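Local coordinates for protein 4-oxalocrotonate decarboxylase NahK (PDB 5D2H) that catalyses the metal-dependent decarboxylation of (3E)-2-oxohex-3-enedioate to 2-oxopent-4-enoate and carbon dioxide in the breakdown of aromatic hydrocarbons, at residues G81-L86 against G103-Y108; G85-A90 against A221-H226; E128-V133 against T159-D164; S165-F170 against V177-A182. The protein carries 1 engineered substitution. All blocks are in the same frame, centred on the assembly; numbering follows the deposited sequence.

Interaction 1: residues G81-L86 against G103-Y108; sequences GLKMGL and GFLADY. With AKG (2-oxoglutaric acid), chain C.
The 2-oxoglutarate site is walled in part by an antiparallel strand pair, in which K83 faces G103 as a hydrogen-bonded pair and L82 faces F104 as a non-hydrogen-bonded one. K83 N donates to G103 O at 2.7 Å, almost straight (167°), and G103 N returns a bond of 2.9 Å to K83 O. On the L82 side of the sheet, L82 CD2 meets F104 CB at 4.0 Å. On the other side the K83 chain starts with CG lodged between backbone N and carbonyl carbon (chi1 53°) and bends at each further torsion, which folds it over G103. K83 CD then lies 3.5 Å from G103 N, in space that a side chain on the glycine would invade. K83 CG also rests on L105 CD2 at 3.8 Å, the two side chains crossing at about a right angle. The ammonium ends at the ligand, K83 NZ to 2-oxoglutarate O2 being 2.8 Å, and also bonds A182 O and forms a salt bridge with E161. A methionine in place of K83 would probably leave E161 without its charge partner, and the ligand carboxylate and A182 O without this donor. Farther along, L86 N donates to 2-oxoglutarate O3 at 3.0 Å. Strand 250-252 pairs in parallel with strand 79-85, helix 227-239 packs on L82 and M84, and helix 58-74 packs on F104.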
# COMPACT_ATOMS: atom_id res chain seq x y z
N GLY A 81 5.23 -0.01 8.66
CA GLY A 81 4.07 -0.79 8.30
C GLY A 81 4.16 -1.40 6.92
O GLY A 81 5.18 -1.32 6.25
N LEU A 82 3.06 -2.00 6.50
CA LEU A 82 2.99 -2.69 5.23
C LEU A 82 1.72 -2.23 4.55
O LEU A 82 0.77 -1.84 5.23
CB LEU A 82 2.96 -4.19 5.47
CG LEU A 82 4.21 -4.71 6.18
CD1 LEU A 82 4.03 -6.16 6.68
CD2 LEU A 82 5.41 -4.61 5.26
N LYS A 83 1.72 -2.25 3.22
CA LYS A 83 0.51 -1.86 2.51
C LYS A 83 0.19 -2.95 1.51
O LYS A 83 1.07 -3.73 1.14
CB LYS A 83 0.65 -0.48 1.84
CG LYS A 83 1.86 -0.28 0.94
CD LYS A 83 1.72 -1.01 -0.37
CE LYS A 83 0.57 -0.48 -1.20
NZ LYS A 83 0.87 0.84 -1.83
N MET A 84 -1.07 -3.04 1.11
CA MET A 84 -1.51 -4.08 0.19
C MET A 84 -1.94 -3.46 -1.11
O MET A 84 -2.62 -2.44 -1.11
CB MET A 84 -2.68 -4.86 0.76
CG MET A 84 -2.40 -5.51 2.08
SD MET A 84 -1.03 -6.63 1.88
CE MET A 84 -1.75 -7.92 0.87
N GLY A 85 -1.54 -4.09 -2.21
CA GLY A 85 -2.00 -3.68 -3.52
C GLY A 85 -2.75 -4.80 -4.21
O GLY A 85 -2.61 -5.98 -3.84
N LEU A 86 -3.54 -4.44 -5.22
CA LEU A 86 -4.27 -5.44 -6.00
C LEU A 86 -5.20 -6.25 -5.10
O LEU A 86 -5.21 -7.48 -5.13
CB LEU A 86 -3.29 -6.38 -6.71
CG LEU A 86 -2.49 -5.72 -7.83
CD1 LEU A 86 -1.62 -6.76 -8.52
CD2 LEU A 86 -3.44 -5.06 -8.81
N GLY A 103 3.65 -3.91 -0.12
CA GLY A 103 4.85 -3.11 -0.07
C GLY A 103 5.01 -2.67 1.36
O GLY A 103 4.12 -2.90 2.18
N PHE A 104 6.14 -2.04 1.67
CA PHE A 104 6.38 -1.57 3.02
C PHE A 104 6.17 -0.06 3.09
O PHE A 104 6.18 0.63 2.07
CB PHE A 104 7.79 -1.92 3.48
CG PHE A 104 8.86 -1.21 2.71
CD1 PHE A 104 9.32 0.03 3.13
CD2 PHE A 104 9.37 -1.76 1.55
CE1 PHE A 104 10.28 0.69 2.41
CE2 PHE A 104 10.33 -1.10 0.83
CZ PHE A 104 10.79 0.12 1.26
N LEU A 105 5.98 0.44 4.31
CA LEU A 105 5.88 1.87 4.53
C LEU A 105 7.07 2.33 5.36
O LEU A 105 7.33 1.77 6.43
CB LEU A 105 4.58 2.20 5.25
CG LEU A 105 3.30 1.70 4.57
CD1 LEU A 105 2.12 1.74 5.54
CD2 LEU A 105 3.00 2.51 3.33
N ALA A 106 7.79 3.33 4.87
CA ALA A 106 8.88 3.95 5.64
C ALA A 106 8.34 5.04 6.55
O ALA A 106 7.28 5.61 6.28
CB ALA A 106 9.95 4.51 4.71
N ASP A 107 9.05 5.34 7.63
CA ASP A 107 8.59 6.38 8.55
C ASP A 107 8.25 7.71 7.86
O ASP A 107 7.21 8.30 8.13
CB ASP A 107 9.57 6.61 9.71
CG ASP A 107 11.03 6.68 9.25
OD1 ASP A 107 11.30 6.96 8.06
OD2 ASP A 107 11.91 6.47 10.10
N TYR A 108 9.11 8.16 6.95
CA TYR A 108 8.89 9.46 6.31
C TYR A 108 7.68 9.46 5.37
O TYR A 108 7.25 10.53 4.91
CB TYR A 108 10.16 9.97 5.62
CG TYR A 108 10.57 9.18 4.40
CD1 TYR A 108 10.10 9.54 3.15
CD2 TYR A 108 11.43 8.09 4.49
CE1 TYR A 108 10.46 8.84 2.03
CE2 TYR A 108 11.80 7.37 3.36
CZ TYR A 108 11.31 7.76 2.13
OH TYR A 108 11.66 7.08 0.98
C1 AKG C . -1.93 0.04 -4.16
O1 AKG C . -3.10 -0.35 -4.37
O2 AKG C . -1.58 0.46 -3.02
C2 AKG C . -0.96 0.07 -5.26
O5 AKG C . -0.18 1.00 -5.32
C3 AKG C . -0.83 -0.97 -6.36
C4 AKG C . -1.95 -2.00 -6.45
C5 AKG C . -3.21 -1.47 -7.11
O3 AKG C . -4.28 -1.97 -6.71
O4 AKG C . -3.16 -0.59 -8.01

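Interaction 2: residues G85-A90 against A221-H226; sequences GLTSWA and AAVLGH. With AKG (2-oxoglutaric acid), chain C.
A type I' beta turn from V223 to H226 presses L224 against T87 in the loop before helix 89-95 and W89 in its first turn. With L224 CG anti to the carbonyl carbon (chi1 -62°) and chi2 extended, CD2 comes over one face of the W89 indole. There L224 CD2 makes a CH-pi contact, 4.0 Å from the centroid of the six-membered ring and 21° off its normal. The same indole reaches back to the turn's backbone: W89 NE1 donates to L224 O at 2.8 Å, in a bent bond that comes from above the carbonyl plane. Both loops lead into helices, and each supplies a side-chain N-cap: S88 OG bonds K91 N at the start of helix 89-95, and H226 ND1 bonds L228 N at the start of helix 227-239. T87 O takes a weak bond from L224 N at 3.0 Å and a CA-H...O contact from V223. Beside it T87 CB packs on V223 CG1 at 3.8 Å. A water joins the two loops, 2.7 Å from T87 OG1 and 3.0 Å from A222 O, to which it can donate. S230 of helix 227-239 touches T87, V223 and L224, while M92 of helix 89-95 lies against L224.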
# COMPACT_ATOMS: atom_id res chain seq x y z
N GLY A 85 -1.54 -4.09 -2.21
CA GLY A 85 -2.00 -3.68 -3.52
C GLY A 85 -2.75 -4.80 -4.21
O GLY A 85 -2.61 -5.98 -3.84
N LEU A 86 -3.54 -4.44 -5.22
CA LEU A 86 -4.27 -5.44 -6.00
C LEU A 86 -5.20 -6.25 -5.10
O LEU A 86 -5.21 -7.48 -5.13
CB LEU A 86 -3.29 -6.38 -6.71
CG LEU A 86 -2.49 -5.72 -7.83
CD1 LEU A 86 -1.62 -6.76 -8.52
CD2 LEU A 86 -3.44 -5.06 -8.81
N THR A 87 -5.95 -5.54 -4.26
CA THR A 87 -6.85 -6.18 -3.30
C THR A 87 -8.23 -6.23 -3.90
O THR A 87 -9.22 -6.04 -3.21
CB THR A 87 -6.93 -5.40 -1.99
OG1 THR A 87 -7.22 -4.02 -2.28
CG2 THR A 87 -5.61 -5.49 -1.22
N SER A 88 -8.29 -6.47 -5.20
CA SER A 88 -9.55 -6.57 -5.91
C SER A 88 -9.51 -7.82 -6.77
O SER A 88 -8.59 -7.99 -7.58
CB SER A 88 -9.76 -5.35 -6.80
OG SER A 88 -10.69 -5.63 -7.82
N TRP A 89 -10.49 -8.70 -6.59
CA TRP A 89 -10.53 -9.92 -7.38
C TRP A 89 -10.60 -9.57 -8.85
O TRP A 89 -9.93 -10.19 -9.67
CB TRP A 89 -11.69 -10.83 -6.96
CG TRP A 89 -11.51 -11.34 -5.56
CD1 TRP A 89 -12.34 -11.13 -4.49
CD2 TRP A 89 -10.42 -12.14 -5.07
NE1 TRP A 89 -11.83 -11.76 -3.38
CE2 TRP A 89 -10.65 -12.38 -3.71
CE3 TRP A 89 -9.27 -12.68 -5.66
CZ2 TRP A 89 -9.78 -13.13 -2.92
CZ3 TRP A 89 -8.42 -13.43 -4.89
CH2 TRP A 89 -8.67 -13.65 -3.53
N ALA A 90 -11.39 -8.55 -9.18
CA ALA A 90 -11.52 -8.12 -10.56
C ALA A 90 -10.18 -7.66 -11.10
O ALA A 90 -9.80 -8.01 -12.22
CB ALA A 90 -12.55 -7.02 -10.69
N ALA A 221 -15.97 -3.60 1.76
CA ALA A 221 -16.02 -4.86 1.03
C ALA A 221 -15.28 -4.78 -0.30
O ALA A 221 -14.97 -5.80 -0.88
CB ALA A 221 -17.46 -5.30 0.82
N ALA A 222 -15.01 -3.57 -0.78
CA ALA A 222 -14.29 -3.43 -2.04
C ALA A 222 -12.92 -4.09 -1.95
O ALA A 222 -12.30 -4.41 -2.95
CB ALA A 222 -14.15 -1.96 -2.42
N VAL A 223 -12.45 -4.28 -0.72
CA VAL A 223 -11.17 -4.94 -0.49
C VAL A 223 -11.39 -6.46 -0.34
O VAL A 223 -11.63 -6.95 0.76
CB VAL A 223 -10.47 -4.37 0.77
CG1 VAL A 223 -9.15 -5.08 1.05
CG2 VAL A 223 -10.25 -2.85 0.61
N LEU A 224 -11.37 -7.16 -1.47
CA LEU A 224 -11.42 -8.62 -1.51
C LEU A 224 -12.78 -9.20 -1.12
O LEU A 224 -12.97 -10.41 -1.15
CB LEU A 224 -10.34 -9.23 -0.62
CG LEU A 224 -8.89 -8.93 -0.98
CD1 LEU A 224 -7.95 -9.44 0.11
CD2 LEU A 224 -8.54 -9.55 -2.33
N GLY A 225 -13.70 -8.32 -0.74
CA GLY A 225 -14.96 -8.76 -0.16
C GLY A 225 -14.92 -8.63 1.35
O GLY A 225 -15.94 -8.69 2.02
N HIS A 226 -13.72 -8.45 1.89
CA HIS A 226 -13.57 -8.23 3.33
C HIS A 226 -12.16 -7.77 3.62
O HIS A 226 -11.21 -8.56 3.50
CB HIS A 226 -13.87 -9.53 4.10
CG HIS A 226 -14.08 -9.32 5.57
ND1 HIS A 226 -13.31 -8.47 6.33
CD2 HIS A 226 -15.00 -9.85 6.42
CE1 HIS A 226 -13.73 -8.48 7.58
NE2 HIS A 226 -14.76 -9.31 7.66
C1 AKG C . -1.93 0.04 -4.16
O1 AKG C . -3.10 -0.35 -4.37
O2 AKG C . -1.58 0.46 -3.02
C2 AKG C . -0.96 0.07 -5.26
O5 AKG C . -0.18 1.00 -5.32
C3 AKG C . -0.83 -0.97 -6.36
C4 AKG C . -1.95 -2.00 -6.45
C5 AKG C . -3.21 -1.47 -7.11
O3 AKG C . -4.28 -1.97 -6.71
O4 AKG C . -3.16 -0.59 -8.01
O HOH W 1 -9.64 -3.06 -3.15

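Interaction 3: residues E128-V133 against T159-D164. With MG (magnesium ion), chain B; AKG (2-oxoglutaric acid), chain C.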
# COMPACT_ATOMS: atom_id res chain seq x y z
N GLU A 128 -5.73 7.15 -2.33
CA GLU A 128 -6.77 6.16 -2.19
C GLU A 128 -7.21 6.08 -0.73
O GLU A 128 -6.41 6.30 0.18
CB GLU A 128 -6.31 4.79 -2.72
CG GLU A 128 -4.92 4.41 -2.32
CD GLU A 128 -4.43 3.14 -3.00
OE1 GLU A 128 -5.13 2.61 -3.90
OE2 GLU A 128 -3.34 2.68 -2.64
N ALA A 129 -8.50 5.80 -0.53
CA ALA A 129 -9.08 5.64 0.79
C ALA A 129 -8.95 4.20 1.23
O ALA A 129 -9.35 3.28 0.50
CB ALA A 129 -10.53 6.06 0.80
N GLU A 130 -8.39 3.99 2.42
CA GLU A 130 -8.17 2.65 2.91
C GLU A 130 -8.52 2.58 4.38
O GLU A 130 -8.68 3.60 5.05
CB GLU A 130 -6.70 2.23 2.70
CG GLU A 130 -6.17 2.52 1.31
CD GLU A 130 -4.91 1.71 0.95
OE1 GLU A 130 -4.21 2.12 0.01
OE2 GLU A 130 -4.64 0.66 1.58
N ILE A 131 -8.64 1.37 4.87
CA ILE A 131 -8.75 1.15 6.29
C ILE A 131 -7.53 0.33 6.69
O ILE A 131 -7.21 -0.67 6.05
CB ILE A 131 -10.09 0.46 6.67
CG1 ILE A 131 -10.16 0.25 8.18
CG2 ILE A 131 -10.29 -0.83 5.91
CD1 ILE A 131 -10.33 1.57 8.95
N SER A 132 -6.82 0.80 7.71
CA SER A 132 -5.66 0.09 8.19
C SER A 132 -6.01 -0.62 9.46
O SER A 132 -6.98 -0.27 10.14
CB SER A 132 -4.50 1.06 8.44
OG SER A 132 -4.27 1.82 7.26
N VAL A 133 -5.22 -1.64 9.79
CA VAL A 133 -5.35 -2.31 11.07
C VAL A 133 -4.01 -2.28 11.77
O VAL A 133 -2.95 -2.21 11.12
CB VAL A 133 -5.79 -3.78 10.91
CG1 VAL A 133 -7.13 -3.87 10.23
CG2 VAL A 133 -4.74 -4.58 10.14
N THR A 159 -7.13 5.39 6.86
CA THR A 159 -5.86 5.81 6.29
C THR A 159 -6.02 6.08 4.82
O THR A 159 -6.58 5.28 4.08
CB THR A 159 -4.77 4.74 6.47
OG1 THR A 159 -4.73 4.33 7.85
CG2 THR A 159 -3.40 5.31 6.05
N VAL A 160 -5.53 7.23 4.39
CA VAL A 160 -5.48 7.53 2.97
C VAL A 160 -4.06 7.28 2.52
O VAL A 160 -3.11 7.71 3.18
CB VAL A 160 -5.88 8.99 2.71
CG1 VAL A 160 -5.58 9.37 1.29
CG2 VAL A 160 -7.37 9.18 3.06
N GLU A 161 -3.89 6.55 1.43
CA GLU A 161 -2.55 6.35 0.92
C GLU A 161 -2.32 7.30 -0.23
O GLU A 161 -3.24 7.60 -1.00
CB GLU A 161 -2.32 4.90 0.45
CG GLU A 161 -0.84 4.63 0.19
CD GLU A 161 -0.50 3.22 -0.27
OE1 GLU A 161 -1.42 2.46 -0.66
OE2 GLU A 161 0.70 2.88 -0.25
N VAL A 162 -1.11 7.83 -0.31
CA VAL A 162 -0.69 8.49 -1.53
C VAL A 162 0.23 7.52 -2.22
O VAL A 162 1.28 7.13 -1.69
CB VAL A 162 0.00 9.84 -1.26
CG1 VAL A 162 0.31 10.56 -2.58
CG2 VAL A 162 -0.89 10.73 -0.38
N ILE A 163 -0.18 7.07 -3.40
CA ILE A 163 0.64 6.16 -4.16
C ILE A 163 1.21 6.93 -5.33
O ILE A 163 0.63 7.91 -5.78
CB ILE A 163 -0.14 4.93 -4.65
CG1 ILE A 163 -1.34 5.37 -5.50
CG2 ILE A 163 -0.54 4.05 -3.44
CD1 ILE A 163 -2.11 4.21 -6.11
N ASP A 164 2.38 6.52 -5.79
CA ASP A 164 3.08 7.27 -6.80
C ASP A 164 4.03 6.30 -7.45
O ASP A 164 5.13 6.06 -6.95
CB ASP A 164 3.82 8.45 -6.16
CG ASP A 164 4.38 9.42 -7.18
OD1 ASP A 164 3.81 9.54 -8.28
OD2 ASP A 164 5.40 10.08 -6.87
MG MG B . -2.94 1.37 -1.33
C1 AKG C . -1.93 0.04 -4.16
O1 AKG C . -3.10 -0.35 -4.37
O2 AKG C . -1.58 0.46 -3.02
C2 AKG C . -0.96 0.07 -5.26
O5 AKG C . -0.18 1.00 -5.32
C3 AKG C . -0.83 -0.97 -6.36
C4 AKG C . -1.95 -2.00 -6.45
C5 AKG C . -3.21 -1.47 -7.11
O3 AKG C . -4.28 -1.97 -6.71
O4 AKG C . -3.16 -0.59 -8.01
O HOH W 2 -2.64 -0.08 0.05
O HOH W 3 -4.39 0.20 -2.30
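E128 runs alongside E161, both side chains pointing the same way with their carboxylate planes 28° apart, so that E128 OE2 and E161 OE1 come within 2.8 Å. The magnesium ion that both oxygens bind accounts for this closeness, E128 OE2 lying 1.9 Å from it. E130 OE1 and E161 OE1 each bind the magnesium at 2.0 Å, the E130 carboxylate being turned 69° from that of E161. E128 CG sits between backbone N and carbonyl carbon (chi1 43°) with the chain extended beyond it, while E161 CG is anti to the backbone N; these settings bring the carboxylates together from neighbouring antiparallel strands. The backbones are paired through two-way bonds between E128 and E161 and between E130 and T159. Farther along the strands from the metal, S132 OG and T159 OG1 share a hydrogen bond of 2.6 Å, and T159 OG1 also bonds I157 O. The three glutamates occupy one face of a roughly octahedral shell; opposite them stand two waters and 2-oxoglutarate O2, this ligand oxygen 2.4 Å from magnesium. One water donates to E130 OE2 at 2.6 Å, the other to 2-oxoglutarate O1. I163 CG2 adds an apolar flank near 2-oxoglutarate O5. Three carboxylates on a divalent ion probably leave surplus negative charge, which the salt bridge from E161 OE2 to K83 would offset, and the face away from the glutamates is where ligand and water bind.

Interaction 4: residues S165-F170 against V177-A182; sequences SRYENF and VVADNA. With AKG (2-oxoglutaric acid), chain C; SO4 (sulfate ion), chain O; EDO (1,2-ethanediol), chain F.
D180 OD2 is gripped by two donors: R166 N, at 2.8 Å and nearly straight (174°), and a water at 2.7 Å. The other oxygen carries the salt bridge: R166 NE donates to the syn lone pair of D180 OD1 at 2.7 Å. The R166 chain bends at chi2 and chi3, which turns NE back to D180. The guanidinium stands almost perpendicular to the carboxylate (planes 85° apart), yet D180 OD1 lies near its plane, at the edge. R166 NH1 goes on to D180 O at 2.9 Å, so one arginine holds both side chain and backbone of D180. The bridging water is 2.6 Å from S165 OG, which accepts from Y167 N at 3.2 Å in an ST turn. Y167 and D180 run past each other in opposite directions, Y167 CE2 coming within 3.4 Å of D180 CB, and the tyrosine hydroxyl bonds S176 O. A leucine in place of R166 would probably leave the buried D180 carboxylate without its charge partner, and D180 O without this donor, just where helix 174-179 ends. That end is a Schellman motif, with A182 N bonded to V177 O and N181 N to V178 O. R166 NH2 reaches S184 O at the start of strand 184-189. Helix 26-41 packs I36 on Y167 and D180, helix 58-74 packs on V178, and I101 of strand 101-106 lies against V177, V178 and A182.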
# COMPACT_ATOMS: atom_id res chain seq x y z
N SER A 165 3.59 5.70 -8.54
CA SER A 165 4.43 4.78 -9.27
C SER A 165 5.63 5.57 -9.78
O SER A 165 5.46 6.65 -10.33
CB SER A 165 3.67 4.19 -10.45
OG SER A 165 4.52 3.33 -11.17
N ARG A 166 6.83 5.04 -9.58
CA ARG A 166 8.02 5.68 -10.12
C ARG A 166 8.17 5.42 -11.62
O ARG A 166 9.12 5.89 -12.25
CB ARG A 166 9.26 5.22 -9.35
CG ARG A 166 9.60 6.12 -8.18
CD ARG A 166 8.41 6.28 -7.22
NE ARG A 166 8.08 5.01 -6.57
CZ ARG A 166 7.51 4.90 -5.37
NH1 ARG A 166 7.26 3.69 -4.86
NH2 ARG A 166 7.17 5.99 -4.69
N TYR A 167 7.24 4.67 -12.21
CA TYR A 167 7.32 4.38 -13.64
C TYR A 167 6.60 5.40 -14.51
O TYR A 167 5.56 5.94 -14.14
CB TYR A 167 6.84 2.96 -13.96
CG TYR A 167 7.56 1.91 -13.16
CD1 TYR A 167 8.93 1.73 -13.29
CD2 TYR A 167 6.89 1.11 -12.26
CE1 TYR A 167 9.60 0.78 -12.56
CE2 TYR A 167 7.55 0.15 -11.51
CZ TYR A 167 8.91 -0.00 -11.66
OH TYR A 167 9.59 -0.95 -10.93
N GLU A 168 7.19 5.64 -15.67
CA GLU A 168 6.64 6.57 -16.64
C GLU A 168 5.52 5.90 -17.41
O GLU A 168 4.72 6.56 -18.08
CB GLU A 168 7.74 6.98 -17.62
CG GLU A 168 8.21 5.85 -18.50
CD GLU A 168 9.49 6.18 -19.25
OE1 GLU A 168 10.08 7.25 -18.98
OE2 GLU A 168 9.92 5.37 -20.09
N ASN A 169 5.46 4.58 -17.31
CA ASN A 169 4.55 3.78 -18.12
C ASN A 169 3.09 3.93 -17.71
O ASN A 169 2.77 4.09 -16.53
CB ASN A 169 4.96 2.31 -18.09
CG ASN A 169 6.41 2.11 -18.50
OD1 ASN A 169 7.32 2.33 -17.71
ND2 ASN A 169 6.62 1.70 -19.75
N PHE A 170 2.20 3.87 -18.69
CA PHE A 170 0.77 4.00 -18.45
C PHE A 170 0.18 2.70 -17.90
O PHE A 170 -0.41 2.69 -16.82
CB PHE A 170 0.05 4.41 -19.73
CG PHE A 170 -1.24 5.15 -19.49
CD1 PHE A 170 -1.22 6.51 -19.18
CD2 PHE A 170 -2.46 4.50 -19.59
CE1 PHE A 170 -2.41 7.20 -18.96
CE2 PHE A 170 -3.65 5.19 -19.37
CZ PHE A 170 -3.62 6.54 -19.06
N VAL A 177 5.57 -3.07 -10.44
CA VAL A 177 4.99 -2.34 -9.31
C VAL A 177 5.53 -2.90 -8.00
O VAL A 177 5.90 -2.15 -7.11
CB VAL A 177 3.45 -2.33 -9.37
CG1 VAL A 177 2.85 -1.86 -8.05
CG2 VAL A 177 2.98 -1.43 -10.52
N VAL A 178 5.60 -4.23 -7.90
CA VAL A 178 6.16 -4.84 -6.71
C VAL A 178 7.59 -4.36 -6.48
O VAL A 178 7.93 -3.94 -5.38
CB VAL A 178 6.15 -6.37 -6.80
CG1 VAL A 178 7.06 -6.97 -5.73
CG2 VAL A 178 4.72 -6.89 -6.66
N ALA A 179 8.41 -4.40 -7.53
CA ALA A 179 9.80 -3.96 -7.45
C ALA A 179 9.87 -2.50 -6.98
O ALA A 179 10.78 -2.11 -6.26
CB ALA A 179 10.51 -4.14 -8.79
N ASP A 180 8.88 -1.72 -7.39
CA ASP A 180 8.77 -0.31 -7.00
C ASP A 180 7.95 -0.17 -5.70
O ASP A 180 7.26 0.82 -5.48
CB ASP A 180 8.13 0.48 -8.15
CG ASP A 180 8.04 1.97 -7.86
OD1 ASP A 180 8.94 2.52 -7.20
OD2 ASP A 180 7.05 2.61 -8.30
N ASN A 181 8.04 -1.18 -4.83
CA ASN A 181 7.41 -1.11 -3.50
C ASN A 181 5.91 -0.82 -3.58
O ASN A 181 5.37 -0.04 -2.78
CB ASN A 181 8.09 -0.06 -2.62
CG ASN A 181 7.73 -0.21 -1.15
OD1 ASN A 181 7.44 -1.32 -0.68
ND2 ASN A 181 7.75 0.90 -0.42
N ALA A 182 5.24 -1.44 -4.55
CA ALA A 182 3.80 -1.26 -4.69
C ALA A 182 3.45 0.23 -4.76
O ALA A 182 2.40 0.65 -4.27
CB ALA A 182 3.07 -1.94 -3.53
C1 AKG C . -1.93 0.04 -4.16
O1 AKG C . -3.10 -0.35 -4.37
O2 AKG C . -1.58 0.46 -3.02
C2 AKG C . -0.96 0.07 -5.26
O5 AKG C . -0.18 1.00 -5.32
C3 AKG C . -0.83 -0.97 -6.36
C4 AKG C . -1.95 -2.00 -6.45
C5 AKG C . -3.21 -1.47 -7.11
O3 AKG C . -4.28 -1.97 -6.71
O4 AKG C . -3.16 -0.59 -8.01
S SO4 O . 2.91 1.89 -21.50
O1 SO4 O . 1.86 1.49 -20.57
O2 SO4 O . 3.98 0.89 -21.48
O3 SO4 O . 3.45 3.19 -21.11
O4 SO4 O . 2.34 2.00 -22.84
C1 EDO F . 0.01 5.46 -8.88
O1 EDO F . -0.07 4.69 -10.08
C2 EDO F . 0.13 6.94 -9.23
O2 EDO F . 1.28 7.14 -10.06
O HOH W 4 4.84 1.44 -9.36

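All four contacts touch the same 2-oxoglutarate, approaching it from different parts of the fold. Interactions 1 and 3 belong to one mixed sheet, their centres about 9 Å apart, and meet where K83 NZ bonds E161 OE2. Interaction 4, its centre about 14 Å from that of interaction 1, follows strand 153-163 and meets strand 101-106 through N181 OD1 and F104 N. Interaction 2 shares G85 and L86 with interaction 1 but lies about 17 Å from it, centre to centre, and 20 Å from interaction 4. Along the chain interactions 1, 3 and 4 come in series, while interaction 2 spans 3 and 4. Metal site, lysine and surrounding loops thus converge on a single pocket.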